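Local coordinates for protein MIP07328p (Drosophila melanogaster, PDB 6FKK) that probably acts as a chemorepellent axon guidance cue that binds semaphorin receptors, this piece being its extracellular sema domain and plexin repeat, at residues A[288-302]-A[375-389]. Numbering follows the deposited sequence.
Sequences VFTTSVNAIPGSAVC and PLLTKVNLHHRLTAI
S299 and K379 form the central hydrogen-bonded pair of an antiparallel ladder between strands 298-302 and 377-380, each backbone N reaching the other's O at 2.6 Å. V301 N to L377 O (2.9 Å) and N381 N to P297 O (2.8 Å) extend the ladder in both directions. At its 375-377 end the chain bulges: L376 N also bonds V301 O at 2.7 Å, and L376 and L377 together face V301 as a classic beta bulge.

The principal side-chain bond is made by S299, whose hydroxyl, anti to the carbonyl carbon (chi1 -54°), takes the N-H of L386 at 3.1 Å from OG to N, tying strand 298-302 to the returning chain. With an alanine in place of S299, L386 N would probably lose this acceptor, and the tie between strand 298-302 and the start of strand 386-396 would be weaker.

R385, extended from CG to NE, lays its guanidinium beside T290, T291 and P297. P297 CB lies over one guanidinium face, T290 CB sits at the edge in plane, and NH1 gives T291 O a weak bond of 3.4 Å.

Apolar contacts continue on the face carrying S299 and V301. L386 CD1 meets V301 CG2 at 3.7 Å, the two side chains crossing at about a right angle, while V288 sets CG1 against L386 CB (3.6 Å) and CG2 against I389 CB.

Strand 377-380 thus joins the sheet of 282-290 and 298-305 at its edge, before the chain turns into strand 386-396, first of the next four-stranded antiparallel sheet, consistent with neighbouring blades of the sema beta-propeller. C302 is disulfide-bonded to C257 in strand 251-259, and L386 also packs on strand 402-410.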
loop_
_atom_site.group_PDB
_atom_site.type_symbol
_atom_site.label_atom_id
_atom_site.label_comp_id
_atom_site.label_asym_id
_atom_site.label_seq_id
_atom_site.Cartn_x
_atom_site.Cartn_y
_atom_site.Cartn_z
ATOM N N VAL A 288 -2.198 6.552 0.533
ATOM C CA VAL A 288 -1.843 7.686 1.376
ATOM C C VAL A 288 -0.841 8.551 0.627
ATOM O O VAL A 288 0.165 8.045 0.117
ATOM C CB VAL A 288 -1.268 7.220 2.724
ATOM C CG1 VAL A 288 -0.656 8.391 3.466
ATOM C CG2 VAL A 288 -2.353 6.568 3.555
ATOM N N PHE A 289 -1.115 9.851 0.563
ATOM C CA PHE A 289 -0.267 10.806 -0.135
ATOM C C PHE A 289 0.157 11.921 0.811
ATOM O O PHE A 289 -0.616 12.339 1.679
ATOM C CB PHE A 289 -0.990 11.418 -1.341
ATOM C CG PHE A 289 -1.344 10.431 -2.414
ATOM C CD1 PHE A 289 -2.454 9.613 -2.285
ATOM C CD2 PHE A 289 -0.583 10.345 -3.569
ATOM C CE1 PHE A 289 -2.786 8.713 -3.278
ATOM C CE2 PHE A 289 -0.912 9.446 -4.567
ATOM C CZ PHE A 289 -2.014 8.629 -4.420
ATOM N N THR A 290 1.385 12.403 0.633
ATOM C CA THR A 290 1.882 13.578 1.330
ATOM C C THR A 290 2.323 14.623 0.314
ATOM O O THR A 290 2.575 14.315 -0.855
ATOM C CB THR A 290 3.054 13.237 2.266
ATOM O OG1 THR A 290 4.105 12.609 1.519
ATOM C CG2 THR A 290 2.602 12.311 3.388
ATOM N N THR A 291 2.410 15.871 0.769
ATOM C CA THR A 291 2.861 16.946 -0.097
ATOM C C THR A 291 4.384 16.980 -0.157
ATOM O O THR A 291 5.083 16.382 0.666
ATOM C CB THR A 291 2.344 18.301 0.385
ATOM O OG1 THR A 291 2.934 18.618 1.652
ATOM C CG2 THR A 291 0.835 18.274 0.527
ATOM N N SER A 292 4.894 17.701 -1.151
ATOM C CA SER A 292 6.326 17.871 -1.300
ATOM C C SER A 292 6.831 18.912 -0.296
ATOM O O SER A 292 6.059 19.537 0.436
ATOM C CB SER A 292 6.662 18.240 -2.742
ATOM O OG SER A 292 6.159 17.260 -3.638
ATOM N N VAL A 293 8.154 19.093 -0.262
ATOM C CA VAL A 293 8.789 19.853 0.809
ATOM C C VAL A 293 8.469 21.339 0.752
ATOM O O VAL A 293 8.674 22.051 1.737
ATOM C CB VAL A 293 10.312 19.621 0.761
ATOM C CG1 VAL A 293 10.626 18.151 0.972
ATOM C CG2 VAL A 293 10.872 20.092 -0.572
ATOM N N ASN A 294 7.972 21.838 -0.379
ATOM C CA ASN A 294 7.746 23.272 -0.529
ATOM C C ASN A 294 6.334 23.655 -0.124
ATOM O O ASN A 294 6.138 24.574 0.678
ATOM C CB ASN A 294 7.984 23.693 -1.981
ATOM C CG ASN A 294 7.350 22.733 -2.954
ATOM O OD1 ASN A 294 6.198 22.907 -3.337
ATOM N ND2 ASN A 294 8.074 21.661 -3.288
ATOM N N ALA A 295 5.349 23.006 -0.734
ATOM C CA ALA A 295 3.982 23.125 -0.275
ATOM C C ALA A 295 3.928 22.827 1.216
ATOM O O ALA A 295 4.705 22.024 1.740
ATOM C CB ALA A 295 3.076 22.168 -1.054
ATOM N N ILE A 296 3.033 23.523 1.906
ATOM C CA ILE A 296 2.876 23.377 3.350
ATOM C C ILE A 296 2.694 21.898 3.675
ATOM O O ILE A 296 2.082 21.166 2.882
ATOM C CB ILE A 296 1.700 24.222 3.870
ATOM C CG1 ILE A 296 0.422 23.915 3.085
ATOM C CG2 ILE A 296 2.034 25.705 3.800
ATOM C CD1 ILE A 296 -0.712 24.882 3.366
ATOM N N PRO A 297 3.224 21.413 4.798
ATOM C CA PRO A 297 3.122 19.979 5.105
ATOM C C PRO A 297 1.674 19.517 5.121
ATOM O O PRO A 297 0.828 20.078 5.822
ATOM C CB PRO A 297 3.772 19.864 6.490
ATOM C CG PRO A 297 3.774 21.254 7.044
ATOM C CD PRO A 297 3.918 22.158 5.861
ATOM N N GLY A 298 1.393 18.494 4.328
ATOM C CA GLY A 298 0.034 18.006 4.177
ATOM C C GLY A 298 0.014 16.528 3.870
ATOM O O GLY A 298 0.926 15.994 3.233
ATOM N N SER A 299 -1.041 15.864 4.335
ATOM C CA SER A 299 -1.269 14.452 4.070
ATOM C C SER A 299 -2.696 14.262 3.585
ATOM O O SER A 299 -3.587 15.055 3.903
ATOM C CB SER A 299 -1.029 13.598 5.317
ATOM O OG SER A 299 0.258 13.841 5.847
ATOM N N ALA A 300 -2.911 13.199 2.816
ATOM C CA ALA A 300 -4.234 12.937 2.275
ATOM C C ALA A 300 -4.407 11.449 2.017
ATOM O O ALA A 300 -3.435 10.720 1.801
ATOM C CB ALA A 300 -4.482 13.721 0.982
ATOM N N VAL A 301 -5.664 11.013 2.038
ATOM C CA VAL A 301 -6.043 9.654 1.674
ATOM C C VAL A 301 -6.924 9.736 0.437
ATOM O O VAL A 301 -7.976 10.386 0.459
ATOM C CB VAL A 301 -6.777 8.933 2.815
ATOM C CG1 VAL A 301 -7.312 7.598 2.326
ATOM C CG2 VAL A 301 -5.851 8.736 3.999
ATOM N N CYS A 302 -6.495 9.082 -0.638
ATOM C CA CYS A 302 -7.283 8.983 -1.856
ATOM C C CYS A 302 -7.563 7.521 -2.169
ATOM O O CYS A 302 -6.766 6.633 -1.852
ATOM C CB CYS A 302 -6.576 9.634 -3.053
ATOM S SG CYS A 302 -6.747 11.435 -3.179
ATOM N N PRO A 375 -9.752 14.069 -2.143
ATOM C CA PRO A 375 -9.292 13.164 -1.086
ATOM C C PRO A 375 -10.411 12.813 -0.120
ATOM O O PRO A 375 -11.293 13.624 0.177
ATOM C CB PRO A 375 -8.189 13.966 -0.386
ATOM C CG PRO A 375 -7.750 14.971 -1.386
ATOM C CD PRO A 375 -8.975 15.322 -2.166
ATOM N N LEU A 376 -10.368 11.573 0.369
ATOM C CA LEU A 376 -11.308 11.143 1.395
ATOM C C LEU A 376 -10.975 11.734 2.758
ATOM O O LEU A 376 -11.850 11.793 3.628
ATOM C CB LEU A 376 -11.325 9.617 1.475
ATOM C CG LEU A 376 -11.661 8.896 0.170
ATOM C CD1 LEU A 376 -11.611 7.392 0.368
ATOM C CD2 LEU A 376 -13.027 9.329 -0.331
ATOM N N LEU A 377 -9.733 12.168 2.957
ATOM C CA LEU A 377 -9.306 12.801 4.198
ATOM C C LEU A 377 -8.072 13.634 3.895
ATOM O O LEU A 377 -7.167 13.160 3.207
ATOM C CB LEU A 377 -8.992 11.759 5.278
ATOM C CG LEU A 377 -8.411 12.278 6.596
ATOM C CD1 LEU A 377 -9.468 13.004 7.399
ATOM C CD2 LEU A 377 -7.818 11.145 7.409
ATOM N N THR A 378 -8.042 14.867 4.394
ATOM C CA THR A 378 -6.875 15.726 4.263
ATOM C C THR A 378 -6.370 16.123 5.642
ATOM O O THR A 378 -7.155 16.308 6.578
ATOM C CB THR A 378 -7.183 16.988 3.442
ATOM O OG1 THR A 378 -8.148 17.789 4.132
ATOM C CG2 THR A 378 -7.726 16.616 2.074
ATOM N N LYS A 379 -5.049 16.242 5.762
ATOM C CA LYS A 379 -4.396 16.683 6.995
ATOM C C LYS A 379 -3.316 17.685 6.603
ATOM O O LYS A 379 -2.238 17.290 6.150
ATOM C CB LYS A 379 -3.810 15.508 7.770
ATOM C CG LYS A 379 -4.801 14.788 8.668
ATOM C CD LYS A 379 -4.112 13.698 9.477
ATOM C CE LYS A 379 -4.913 13.339 10.718
ATOM N NZ LYS A 379 -5.041 14.506 11.639
ATOM N N VAL A 380 -3.601 18.974 6.779
ATOM C CA VAL A 380 -2.729 20.045 6.316
ATOM C C VAL A 380 -2.326 20.914 7.500
ATOM O O VAL A 380 -3.132 21.159 8.406
ATOM C CB VAL A 380 -3.414 20.889 5.220
ATOM C CG1 VAL A 380 -2.442 21.892 4.628
ATOM C CG2 VAL A 380 -3.969 19.986 4.134
ATOM N N ASN A 381 -1.071 21.374 7.487
ATOM C CA ASN A 381 -0.531 22.256 8.524
ATOM C C ASN A 381 -0.596 21.605 9.903
ATOM O O ASN A 381 -0.929 22.247 10.900
ATOM C CB ASN A 381 -1.241 23.613 8.526
ATOM C CG ASN A 381 -0.666 24.572 7.501
ATOM O OD1 ASN A 381 0.553 24.685 7.355
ATOM N ND2 ASN A 381 -1.540 25.269 6.782
ATOM N N LEU A 382 -0.270 20.316 9.960
ATOM C CA LEU A 382 -0.239 19.567 11.205
ATOM C C LEU A 382 1.169 19.047 11.458
ATOM O O LEU A 382 1.983 18.919 10.539
ATOM C CB LEU A 382 -1.237 18.404 11.178
ATOM C CG LEU A 382 -2.691 18.815 10.946
ATOM C CD1 LEU A 382 -3.593 17.593 10.881
ATOM C CD2 LEU A 382 -3.155 19.776 12.032
ATOM N N HIS A 383 1.452 18.747 12.725
ATOM C CA HIS A 383 2.776 18.301 13.137
ATOM C C HIS A 383 3.006 16.811 12.900
ATOM O O HIS A 383 3.891 16.226 13.537
ATOM C CB HIS A 383 3.011 18.642 14.610
ATOM C CG HIS A 383 3.033 20.113 14.893
ATOM N ND1 HIS A 383 3.831 20.993 14.196
ATOM C CD2 HIS A 383 2.360 20.856 15.804
ATOM C CE1 HIS A 383 3.646 22.216 14.660
ATOM N NE2 HIS A 383 2.759 22.160 15.637
ATOM N N HIS A 384 2.242 16.185 12.010
ATOM C CA HIS A 384 2.450 14.782 11.688
ATOM C C HIS A 384 1.930 14.503 10.287
ATOM O O HIS A 384 1.058 15.208 9.772
ATOM C CB HIS A 384 1.773 13.856 12.709
ATOM C CG HIS A 384 0.291 14.044 12.812
ATOM N ND1 HIS A 384 -0.306 14.678 13.879
ATOM C CD2 HIS A 384 -0.716 13.672 11.985
ATOM C CE1 HIS A 384 -1.616 14.692 13.705
ATOM N NE2 HIS A 384 -1.890 14.089 12.562
ATOM N N ARG A 385 2.482 13.460 9.673
ATOM C CA ARG A 385 2.083 13.019 8.345
ATOM C C ARG A 385 1.535 11.600 8.419
ATOM O O ARG A 385 1.944 10.807 9.273
ATOM C CB ARG A 385 3.262 13.061 7.364
ATOM C CG ARG A 385 3.903 14.430 7.189
ATOM C CD ARG A 385 5.191 14.329 6.378
ATOM N NE ARG A 385 5.766 15.639 6.075
ATOM C CZ ARG A 385 5.565 16.297 4.937
ATOM N NH1 ARG A 385 4.802 15.768 3.990
ATOM N NH2 ARG A 385 6.126 17.483 4.743
ATOM N N LEU A 386 0.614 11.280 7.515
ATOM C CA LEU A 386 0.091 9.926 7.418
ATOM C C LEU A 386 1.106 9.011 6.749
ATOM O O LEU A 386 1.836 9.421 5.842
ATOM C CB LEU A 386 -1.220 9.908 6.636
ATOM C CG LEU A 386 -2.401 10.693 7.216
ATOM C CD1 LEU A 386 -3.626 10.529 6.331
ATOM C CD2 LEU A 386 -2.713 10.266 8.644
ATOM N N THR A 387 1.151 7.754 7.207
ATOM C CA THR A 387 2.187 6.822 6.757
ATOM C C THR A 387 1.647 5.454 6.357
ATOM O O THR A 387 2.236 4.794 5.493
ATOM C CB THR A 387 3.255 6.647 7.847
ATOM O OG1 THR A 387 2.642 6.173 9.053
ATOM C CG2 THR A 387 3.969 7.965 8.124
ATOM N N ALA A 388 0.545 5.006 6.956
ATOM C CA ALA A 388 0.024 3.663 6.731
ATOM C C ALA A 388 -1.463 3.728 6.406
ATOM O O ALA A 388 -2.123 4.752 6.599
ATOM C CB ALA A 388 0.264 2.759 7.948
ATOM N N ILE A 389 -1.993 2.608 5.915
ATOM C CA ILE A 389 -3.380 2.539 5.467
ATOM C C ILE A 389 -3.872 1.107 5.631
ATOM O O ILE A 389 -3.119 0.150 5.435
ATOM C CB ILE A 389 -3.508 3.025 4.006
ATOM C CG1 ILE A 389 -4.967 3.012 3.542
ATOM C CG2 ILE A 389 -2.632 2.189 3.089
ATOM C CD1 ILE A 389 -5.754 4.223 3.980
#